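Local atomic coordinates of pilin (Streptococcus pyogenes serotype M1, PDB entry 3GLE), a protein that builds the pilus shaft as its major, covalently linked subunit, and the pilus is needed for adhesion to host cells, bacterial aggregation and biofilm formation. Residues V21-D26 against F153-D158; T37-K42 against T66-T71; Y99-E104 against S119-V124. The protein carries 2 engineered substitutions. One frame throughout, in Å; residues are numbered along the deposited sequence. Where two conformers were deposited one is given.

Contact 1: V21-D26 against F153-D158. Engineered in segment 153-158: Ala-155 (natural residue Asn).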
loop_
_atom_site.group_PDB
_atom_site.type_symbol
_atom_site.label_atom_id
_atom_site.label_comp_id
_atom_site.label_asym_id
_atom_site.label_seq_id
_atom_site.Cartn_x
_atom_site.Cartn_y
_atom_site.Cartn_z
ATOM N N VAL A 21 -12.425 13.652 -9.619
ATOM C CA VAL A 21 -11.737 12.394 -9.784
ATOM C C VAL A 21 -11.717 11.722 -8.415
ATOM O O VAL A 21 -11.529 12.393 -7.405
ATOM C CB VAL A 21 -10.289 12.586 -10.273
ATOM C CG1 VAL A 21 -9.604 11.245 -10.436
ATOM C CG2 VAL A 21 -10.273 13.332 -11.568
ATOM N N THR A 22 -11.929 10.406 -8.393
ATOM C CA THR A 22 -11.945 9.629 -7.152
ATOM C C THR A 22 -10.800 8.635 -7.145
ATOM O O THR A 22 -10.533 7.981 -8.155
ATOM C CB THR A 22 -13.320 8.926 -6.967
ATOM O OG1 THR A 22 -14.329 9.926 -6.841
ATOM C CG2 THR A 22 -13.390 8.081 -5.706
ATOM N N LYS A 23 -10.091 8.548 -6.025
ATOM C CA LYS A 23 -9.131 7.473 -5.810
ATOM C C LYS A 23 -9.668 6.501 -4.779
ATOM O O LYS A 23 -10.119 6.917 -3.735
ATOM C CB LYS A 23 -7.796 8.009 -5.306
ATOM C CG LYS A 23 -6.769 6.922 -5.136
ATOM C CD LYS A 23 -6.200 6.476 -6.471
ATOM C CE LYS A 23 -5.335 5.224 -6.317
ATOM N NZ LYS A 23 -4.853 4.759 -7.662
ATOM N N ASN A 24 -9.580 5.208 -5.079
ATOM C CA ASN A 24 -9.892 4.145 -4.131
ATOM C C ASN A 24 -8.690 3.230 -3.852
ATOM O O ASN A 24 -8.007 2.816 -4.768
ATOM C CB ASN A 24 -11.093 3.338 -4.640
ATOM C CG ASN A 24 -12.401 4.036 -4.357
ATOM O OD1 ASN A 24 -12.786 4.180 -3.200
ATOM N ND2 ASN A 24 -13.079 4.504 -5.401
ATOM N N LEU A 25 -8.413 2.962 -2.582
ATOM C CA LEU A 25 -7.433 1.949 -2.207
ATOM C C LEU A 25 -8.159 0.702 -1.787
ATOM O O LEU A 25 -8.928 0.746 -0.820
ATOM C CB LEU A 25 -6.588 2.401 -1.024
ATOM C CG LEU A 25 -5.421 3.353 -1.181
ATOM C CD1 LEU A 25 -4.561 3.263 0.065
ATOM C CD2 LEU A 25 -4.610 3.014 -2.401
ATOM N N ASP A 26 -7.934 -0.393 -2.522
ATOM C CA ASP A 26 -8.486 -1.703 -2.177
ATOM C C ASP A 26 -7.481 -2.468 -1.325
ATOM O O ASP A 26 -6.425 -2.889 -1.812
ATOM C CB ASP A 26 -8.768 -2.501 -3.443
ATOM C CG ASP A 26 -10.035 -2.073 -4.132
ATOM O OD1 ASP A 26 -10.524 -0.945 -3.849
ATOM O OD2 ASP A 26 -10.544 -2.872 -4.962
ATOM N N PHE A 153 -10.047 5.869 -10.123
ATOM C CA PHE A 153 -8.822 5.090 -10.227
ATOM C C PHE A 153 -8.766 4.232 -8.982
ATOM O O PHE A 153 -9.109 4.693 -7.908
ATOM C CB PHE A 153 -7.591 5.977 -10.350
ATOM C CG PHE A 153 -7.519 6.706 -11.649
ATOM C CD1 PHE A 153 -6.998 6.086 -12.787
ATOM C CD2 PHE A 153 -8.027 7.996 -11.763
ATOM C CE1 PHE A 153 -6.946 6.754 -13.990
ATOM C CE2 PHE A 153 -7.965 8.670 -12.983
ATOM C CZ PHE A 153 -7.433 8.043 -14.099
ATOM N N LYS A 154 -8.412 2.969 -9.157
ATOM C CA LYS A 154 -8.326 2.023 -8.052
ATOM C C LYS A 154 -6.902 1.477 -7.985
ATOM O O LYS A 154 -6.325 1.112 -9.016
ATOM C CB LYS A 154 -9.295 0.867 -8.280
ATOM C CG LYS A 154 -9.434 -0.078 -7.074
ATOM C CD LYS A 154 -10.581 -1.047 -7.289
ATOM C CE LYS A 154 -10.223 -2.154 -8.288
ATOM N NZ LYS A 154 -11.378 -3.094 -8.456
ATOM N N ALA A 155 -6.322 1.464 -6.791
ATOM C CA ALA A 155 -5.035 0.800 -6.574
ATOM C C ALA A 155 -5.222 -0.298 -5.526
ATOM O O ALA A 155 -5.984 -0.110 -4.574
ATOM C CB ALA A 155 -4.028 1.807 -6.086
ATOM N N SER A 156 -4.562 -1.446 -5.692
ATOM C CA SER A 156 -4.528 -2.434 -4.600
ATOM C C SER A 156 -3.349 -2.139 -3.676
ATOM O O SER A 156 -2.280 -1.735 -4.124
ATOM C CB SER A 156 -4.530 -3.877 -5.104
ATOM O OG SER A 156 -3.658 -4.011 -6.215
ATOM N N LEU A 157 -3.590 -2.242 -2.378
ATOM C CA LEU A 157 -2.533 -2.126 -1.400
ATOM C C LEU A 157 -2.392 -3.504 -0.762
ATOM O O LEU A 157 -3.301 -3.977 -0.053
ATOM C CB LEU A 157 -2.838 -1.052 -0.353
ATOM C CG LEU A 157 -1.852 -1.028 0.829
ATOM C CD1 LEU A 157 -0.490 -0.421 0.463
ATOM C CD2 LEU A 157 -2.444 -0.342 2.043
ATOM N N ASP A 158 -1.282 -4.164 -1.097
ATOM C CA ASP A 158 -0.924 -5.466 -0.538
ATOM C C ASP A 158 -0.163 -5.216 0.752
ATOM O O ASP A 158 0.400 -4.132 0.962
ATOM C CB ASP A 158 -0.025 -6.258 -1.510
ATOM C CG ASP A 158 -0.178 -7.809 -1.382
ATOM O OD1 ASP A 158 -1.099 -8.320 -0.696
ATOM O OD2 ASP A 158 0.639 -8.539 -2.000
#

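Contact 2: T37-K42 against T66-T71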
loop_
_atom_site.group_PDB
_atom_site.type_symbol
_atom_site.label_atom_id
_atom_site.label_comp_id
_atom_site.label_asym_id
_atom_site.label_seq_id
_atom_site.Cartn_x
_atom_site.Cartn_y
_atom_site.Cartn_z
ATOM N N THR A 37 1.605 8.702 1.005
ATOM C CA THR A 37 1.908 8.801 -0.435
ATOM C C THR A 37 0.874 9.619 -1.164
ATOM O O THR A 37 -0.233 9.811 -0.661
ATOM C CB THR A 37 2.049 7.391 -1.103
ATOM O OG1 THR A 37 2.579 7.550 -2.418
ATOM C CG2 THR A 37 0.696 6.609 -1.158
ATOM N N ASP A 38 1.210 10.073 -2.364
ATOM C CA ASP A 38 0.199 10.718 -3.184
ATOM C C ASP A 38 -0.132 9.976 -4.486
ATOM O O ASP A 38 0.601 9.091 -4.928
ATOM C CB ASP A 38 0.560 12.181 -3.434
ATOM C CG ASP A 38 1.885 12.351 -4.164
ATOM O OD1 ASP A 38 2.397 11.345 -4.736
ATOM O OD2 ASP A 38 2.415 13.505 -4.169
ATOM N N PHE A 39 -1.242 10.349 -5.097
ATOM C CA PHE A 39 -1.526 9.928 -6.458
ATOM C C PHE A 39 -1.835 11.175 -7.259
ATOM O O PHE A 39 -2.565 12.070 -6.782
ATOM C CB PHE A 39 -2.693 8.942 -6.486
ATOM C CG PHE A 39 -2.418 7.663 -5.744
ATOM C CD1 PHE A 39 -1.808 6.580 -6.393
ATOM C CD2 PHE A 39 -2.756 7.537 -4.398
ATOM C CE1 PHE A 39 -1.569 5.378 -5.710
ATOM C CE2 PHE A 39 -2.497 6.368 -3.696
ATOM C CZ PHE A 39 -1.912 5.276 -4.355
ATOM N N THR A 40 -1.254 11.263 -8.452
ATOM C CA THR A 40 -1.454 12.432 -9.308
ATOM C C THR A 40 -2.263 12.066 -10.553
ATOM O O THR A 40 -2.071 10.999 -11.130
ATOM C CB THR A 40 -0.090 13.124 -9.691
ATOM O OG1 THR A 40 0.772 12.187 -10.340
ATOM C CG2 THR A 40 0.636 13.586 -8.462
ATOM N N PHE A 41 -3.181 12.938 -10.956
ATOM C CA PHE A 41 -3.976 12.726 -12.156
ATOM C C PHE A 41 -3.745 13.855 -13.127
ATOM O O PHE A 41 -3.734 15.016 -12.740
ATOM C CB PHE A 41 -5.463 12.583 -11.801
ATOM C CG PHE A 41 -5.690 11.620 -10.684
ATOM C CD1 PHE A 41 -5.462 10.267 -10.876
ATOM C CD2 PHE A 41 -6.030 12.069 -9.426
ATOM C CE1 PHE A 41 -5.633 9.379 -9.849
ATOM C CE2 PHE A 41 -6.194 11.178 -8.384
ATOM C CZ PHE A 41 -5.983 9.832 -8.598
ATOM N N LYS A 42 -3.499 13.482 -14.379
ATOM C CA LYS A 42 -3.228 14.427 -15.429
ATOM C C LYS A 42 -4.382 14.457 -16.404
ATOM O O LYS A 42 -4.926 13.395 -16.798
ATOM C CB LYS A 42 -1.940 14.052 -16.170
ATOM C CG LYS A 42 -1.583 15.043 -17.286
ATOM C CD LYS A 42 -0.252 14.695 -17.912
ATOM C CE LYS A 42 -0.020 15.515 -19.159
ATOM N NZ LYS A 42 1.288 15.174 -19.836
ATOM N N THR A 66 -4.075 17.268 -10.782
ATOM C CA THR A 66 -4.659 17.351 -9.460
ATOM C C THR A 66 -4.331 16.074 -8.692
ATOM O O THR A 66 -4.067 15.018 -9.300
ATOM C CB THR A 66 -6.185 17.647 -9.532
ATOM O OG1 THR A 66 -6.659 18.065 -8.245
ATOM C CG2 THR A 66 -6.972 16.421 -9.986
ATOM N N LYS A 67 -4.338 16.132 -7.366
ATOM C CA LYS A 67 -3.878 14.968 -6.638
ATOM C C LYS A 67 -4.568 14.724 -5.326
ATOM O O LYS A 67 -5.202 15.622 -4.770
ATOM C CB LYS A 67 -2.356 15.034 -6.453
ATOM C CG LYS A 67 -1.878 15.864 -5.308
ATOM C CD LYS A 67 -0.333 15.868 -5.287
ATOM C CE LYS A 67 0.206 16.050 -3.874
ATOM N NZ LYS A 67 1.666 15.789 -3.784
ATOM N N VAL A 68 -4.450 13.491 -4.858
ATOM C CA VAL A 68 -4.940 13.118 -3.561
ATOM C C VAL A 68 -3.769 12.528 -2.747
ATOM O O VAL A 68 -2.846 11.935 -3.312
ATOM C CB VAL A 68 -6.064 12.059 -3.664
ATOM C CG1 VAL A 68 -7.292 12.638 -4.374
ATOM C CG2 VAL A 68 -5.551 10.785 -4.375
ATOM N N THR A 69 -3.835 12.674 -1.428
ATOM C CA THR A 69 -2.750 12.256 -0.559
ATOM C C THR A 69 -3.255 11.360 0.571
ATOM O O THR A 69 -4.236 11.679 1.235
ATOM C CB THR A 69 -2.049 13.494 0.028
ATOM O OG1 THR A 69 -1.637 14.343 -1.060
ATOM C CG2 THR A 69 -0.845 13.074 0.889
ATOM N N TYR A 70 -2.604 10.221 0.753
ATOM C CA TYR A 70 -2.894 9.344 1.884
ATOM C C TYR A 70 -1.796 9.512 2.928
ATOM O O TYR A 70 -0.635 9.732 2.561
ATOM C CB TYR A 70 -2.963 7.885 1.437
ATOM C CG TYR A 70 -4.169 7.577 0.580
ATOM C CD1 TYR A 70 -5.331 7.040 1.148
ATOM C CD2 TYR A 70 -4.165 7.850 -0.794
ATOM C CE1 TYR A 70 -6.478 6.775 0.348
ATOM C CE2 TYR A 70 -5.296 7.584 -1.595
ATOM C CZ TYR A 70 -6.450 7.053 -1.019
ATOM O OH TYR A 70 -7.563 6.781 -1.820
ATOM N N THR A 71 -2.174 9.419 4.210
ATOM C CA THR A 71 -1.227 9.387 5.324
ATOM C C THR A 71 -1.568 8.229 6.240
ATOM O O THR A 71 -2.681 7.695 6.171
ATOM C CB THR A 71 -1.275 10.662 6.169
ATOM O OG1 THR A 71 -2.582 10.817 6.733
ATOM C CG2 THR A 71 -0.961 11.888 5.316
#

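Contact 3: Y99-E104 against S119-V124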
loop_
_atom_site.group_PDB
_atom_site.type_symbol
_atom_site.label_atom_id
_atom_site.label_comp_id
_atom_site.label_asym_id
_atom_site.label_seq_id
_atom_site.Cartn_x
_atom_site.Cartn_y
_atom_site.Cartn_z
ATOM N N TYR A 99 -12.390 17.103 -26.501
ATOM C CA TYR A 99 -11.908 15.829 -25.971
ATOM C C TYR A 99 -10.578 15.906 -25.234
ATOM O O TYR A 99 -9.619 16.540 -25.714
ATOM C CB TYR A 99 -11.780 14.815 -27.089
ATOM C CG TYR A 99 -13.076 14.263 -27.623
ATOM C CD1 TYR A 99 -13.468 12.967 -27.303
ATOM C CD2 TYR A 99 -13.884 15.011 -28.499
ATOM C CE1 TYR A 99 -14.631 12.420 -27.798
ATOM C CE2 TYR A 99 -15.061 14.467 -29.024
ATOM C CZ TYR A 99 -15.417 13.157 -28.667
ATOM O OH TYR A 99 -16.570 12.587 -29.144
ATOM N N TYR A 100 -10.547 15.237 -24.079
ATOM C CA TYR A 100 -9.386 15.131 -23.191
ATOM C C TYR A 100 -9.143 13.672 -22.787
ATOM O O TYR A 100 -10.048 12.834 -22.877
ATOM C CB TYR A 100 -9.619 15.914 -21.901
ATOM C CG TYR A 100 -9.842 17.400 -22.082
ATOM C CD1 TYR A 100 -8.811 18.317 -21.840
ATOM C CD2 TYR A 100 -11.087 17.893 -22.459
ATOM C CE1 TYR A 100 -9.013 19.676 -22.027
ATOM C CE2 TYR A 100 -11.299 19.241 -22.657
ATOM C CZ TYR A 100 -10.251 20.121 -22.432
ATOM O OH TYR A 100 -10.484 21.426 -22.586
ATOM N N LYS A 101 -7.922 13.389 -22.327
ATOM C CA LYS A 101 -7.589 12.117 -21.684
ATOM C C LYS A 101 -7.184 12.381 -20.254
ATOM O O LYS A 101 -6.420 13.320 -19.964
ATOM C CB LYS A 101 -6.417 11.402 -22.377
ATOM C CG LYS A 101 -6.552 11.279 -23.890
ATOM C CD LYS A 101 -7.543 10.201 -24.276
ATOM C CE LYS A 101 -6.917 8.815 -24.135
ATOM N NZ LYS A 101 -7.434 7.870 -25.173
ATOM N N VAL A 102 -7.674 11.539 -19.362
ATOM C CA VAL A 102 -7.309 11.632 -17.963
ATOM C C VAL A 102 -6.594 10.333 -17.601
ATOM O O VAL A 102 -7.096 9.237 -17.894
ATOM C CB VAL A 102 -8.550 11.882 -17.071
ATOM C CG1 VAL A 102 -8.201 11.794 -15.560
ATOM C CG2 VAL A 102 -9.176 13.237 -17.419
ATOM N N THR A 103 -5.413 10.470 -17.004
ATOM C CA THR A 103 -4.600 9.343 -16.565
ATOM C C THR A 103 -4.094 9.583 -15.135
ATOM O O THR A 103 -4.116 10.708 -14.636
ATOM C CB THR A 103 -3.371 9.140 -17.471
ATOM O OG1 THR A 103 -2.744 10.418 -17.714
ATOM C CG2 THR A 103 -3.775 8.506 -18.819
ATOM N N GLU A 104 -3.655 8.512 -14.486
ATOM C CA GLU A 104 -2.944 8.605 -13.226
ATOM C C GLU A 104 -1.422 8.493 -13.484
ATOM O O GLU A 104 -0.966 7.614 -14.215
ATOM C CB GLU A 104 -3.421 7.499 -12.273
ATOM C CG GLU A 104 -2.705 7.509 -10.932
ATOM C CD GLU A 104 -3.042 6.321 -10.059
ATOM O OE1 GLU A 104 -4.173 6.261 -9.501
ATOM O OE2 GLU A 104 -2.153 5.452 -9.912
ATOM N N SER A 119 -6.658 4.726 -18.962
ATOM C CA SER A 119 -6.786 6.047 -19.572
ATOM C C SER A 119 -8.279 6.322 -19.774
ATOM O O SER A 119 -8.955 5.500 -20.363
ATOM C CB SER A 119 -6.084 6.069 -20.926
ATOM O OG SER A 119 -5.821 7.403 -21.318
ATOM N N TYR A 120 -8.786 7.443 -19.276
ATOM C CA TYR A 120 -10.164 7.850 -19.499
ATOM C C TYR A 120 -10.278 8.853 -20.657
ATOM O O TYR A 120 -9.471 9.775 -20.774
ATOM C CB TYR A 120 -10.741 8.512 -18.243
ATOM C CG TYR A 120 -11.209 7.595 -17.142
ATOM C CD1 TYR A 120 -10.322 7.132 -16.185
ATOM C CD2 TYR A 120 -12.560 7.235 -17.019
ATOM C CE1 TYR A 120 -10.738 6.289 -15.158
ATOM C CE2 TYR A 120 -12.997 6.391 -15.972
ATOM C CZ TYR A 120 -12.073 5.918 -15.061
ATOM O OH TYR A 120 -12.443 5.105 -14.019
ATOM N N THR A 121 -11.295 8.690 -21.491
ATOM C CA THR A 121 -11.696 9.737 -22.424
ATOM C C THR A 121 -12.729 10.583 -21.714
ATOM O O THR A 121 -13.671 10.041 -21.142
ATOM C CB THR A 121 -12.304 9.154 -23.688
ATOM O OG1 THR A 121 -11.324 8.342 -24.316
ATOM C CG2 THR A 121 -12.756 10.258 -24.672
ATOM N N VAL A 122 -12.512 11.899 -21.739
ATOM C CA VAL A 122 -13.411 12.897 -21.175
ATOM C C VAL A 122 -13.916 13.845 -22.275
ATOM O O VAL A 122 -13.121 14.503 -22.948
ATOM C CB VAL A 122 -12.695 13.697 -20.055
ATOM C CG1 VAL A 122 -13.510 14.921 -19.631
ATOM C CG2 VAL A 122 -12.435 12.787 -18.871
ATOM N N GLN A 123 -15.234 13.870 -22.463
ATOM C CA GLN A 123 -15.906 14.779 -23.378
ATOM C C GLN A 123 -16.454 15.980 -22.613
ATOM O O GLN A 123 -17.315 15.821 -21.733
ATOM C CB GLN A 123 -17.118 14.120 -24.036
ATOM C CG GLN A 123 -16.927 12.856 -24.855
ATOM C CD GLN A 123 -18.243 12.481 -25.537
ATOM O OE1 GLN A 123 -19.292 12.386 -24.884
ATOM N NE2 GLN A 123 -18.207 12.329 -26.855
ATOM N N VAL A 124 -15.998 17.174 -22.962
ATOM C CA VAL A 124 -16.572 18.367 -22.385
ATOM C C VAL A 124 -17.486 18.943 -23.445
ATOM O O VAL A 124 -17.043 19.332 -24.552
ATOM C CB VAL A 124 -15.499 19.379 -21.925
ATOM C CG1 VAL A 124 -16.142 20.623 -21.299
ATOM C CG2 VAL A 124 -14.568 18.725 -20.912
#

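Contact 1: V21-D26 against F153-D158
Lys-23 reaches alongside Ala-155, an engineered residue replacing the natural Asn, and brings its NZ to 3.4 Å from Ala-155 CB. Its torsions explain the reach. CG lies anti to the backbone N (chi1 -177°), one bend at chi2 (76°) turns the chain, and the rest is extended, so CD passes 3.7 Å from Phe-153 O before the amine arrives beside the alanine methyl. The lysine and Phe-153 side chains cross at about a right angle. On the same face of the sheet, Leu-25 brings its CD2 branch to 3.9 Å from Ala-155 CB, about a right angle round the methyl from Lys-23 NZ. Val-21 has CG1 opposite its backbone N (chi1 -180°), which turns that methyl to the edge of the Phe-153 ring, near its plane and 3.8 Å from Phe-153 CD2.

The strands run parallel, and five backbone bonds join them. Asn-24 and Asp-26 each donate through N and accept through O, while Thr-22 accepts at the start of the run. On the opposite face Asp-26 lies across the aliphatic part of Lys-154. Their salt bridge, OD2 to NZ at 3.6 Å, is tentative because Asp-26 has two conformers. Asn-24 OD1 turns elsewhere, to Thr-80 OG1.

Two neighbours outside the strands hold Lys-23: Glu-104, in a salt bridge with NZ, and the Phe-39 ring, in a cation-pi contact. In the natural protein residues 23 and 155 are joined by a Lys-Asn isopeptide, whose formation Glu-104 promotes. Here the lysine and glutamate are placed together, but the methyl of Ala-155 has no carboxamide for the amine to join. The chemistry of this contact therefore stops at a non-covalent assembly of the site, with the two strands held by backbone bonds and packing.

Contact 2: T37-K42 against T66-T71
Thr-37 and Tyr-70 form one of three antiparallel hydrogen-bonded pairs, each using both backbone N-H groups and both carbonyls. Phe-39 with Val-68 and Phe-41 with Thr-66 repeat the exchange, giving six bonds, of which Phe-41 N to Thr-66 O measures 2.8 Å. The intervening residues Asp-38 and Thr-40 are matched with Thr-69 and Lys-67 as non-hydrogen-bonded pairs. Thr-40 instead bonds through its backbone to Glu-105, on the far side of its strand.

Polar side-chain atoms find partners in several directions. The carboxylate of Asp-38 is shared: OD2 meets Lys-67 NZ in a salt bridge, whose modelled length is too short to be taken literally, while OD1 pairs with Lys-106. The lysine chain, extended beyond CG, runs past Thr-40, whose CG2 lies 3.9 Å from Lys-67 CB. Thr-40 OG1 is bonded to the carbonyl of Glu-105, and Tyr-70 OH, at the end of a buried ring, to that of Asn-79.

On the opposite face the contact is mainly aromatic and aliphatic. The ring planes of Phe-39 and Tyr-70 are almost perpendicular (87°), but the rings touch only along their margins, with Phe-39 CE2 3.7 Å from Tyr-70 CD2, so this is not a T-shaped stack. Val-68 CG2 touches both phenylalanines, 4.0 Å from Phe-39 CB and 4.1 Å from Phe-41 CE2.

No helix takes part in the surroundings. Strand 96-105 flanks strand 37-45 in the same sheet, while strand 18-27 packs on the aromatic face, where Lys-23 lies on Val-68 and Tyr-70, and strand 80-86 touches Phe-41, Thr-66 and Tyr-70.

Contact 3: Y99-E104 against S119-V124
Tyr-99 and Gln-123 carry the one side-chain hydrogen bond of this antiparallel pair. Their side chains lie alongside each other, pointing the same way, and Gln-123 NE2 donates to Tyr-99 OH at 2.8 Å. The hydroxyl lies in the amide plane, which is turned 70° from the ring, although the bond is bent (143° at the hydrogen). Gln-123 OE1 is taken by His-125.

Backbone bonds come in two reciprocal pairs, Tyr-100 with Val-122 and Val-102 with Tyr-120; Tyr-120 N to Val-102 O measures 2.8 Å.

Apolar contacts gather on the face bearing Tyr-100 and Val-102. The CG2 methyls of Val-102 and Val-122 touch at 3.6 Å, and Val-124 CG2 lies 3.7 Å from Tyr-100 CE2. On the other face, Thr-121 CG2 sits at the edge of the Tyr-99 ring, 3.8 Å from Tyr-99 CD1.

A close carbon-oxygen approach stands apart from these: Lys-101, bent repeatedly along its chain, brings CE to 3.3 Å from Ser-119 OG.

This is an antiparallel strand pair with an apolar inner face in one sheet of the all-beta Spy0128-like isopeptide domain, of the transthyretin clan, and strand 96-105 carries near its end Glu-104, the residue that promotes the cross-link of the natural protein.

How the contacts relate
Contacts 2 and 3 follow one another along the chain, and both are nested inside the long loop that contact 1 closes. They belong to one mixed sheet, where strands 37-45 and 96-105 are neighbours, joined by a probable bond from Lys-42 N to Thr-103 O; contact 1 lies in a second sheet packed against it. The centres of contacts 1 and 2 are about 11 Å apart, those of 2 and 3 about 17 Å, and those of 1 and 3 about 18 Å. Glu-104 of contact 3, the phenylalanines of contact 2 and Lys-23 of contact 1 thus converge between the sheets, at the site where the natural protein forms its Lys-Asn isopeptide.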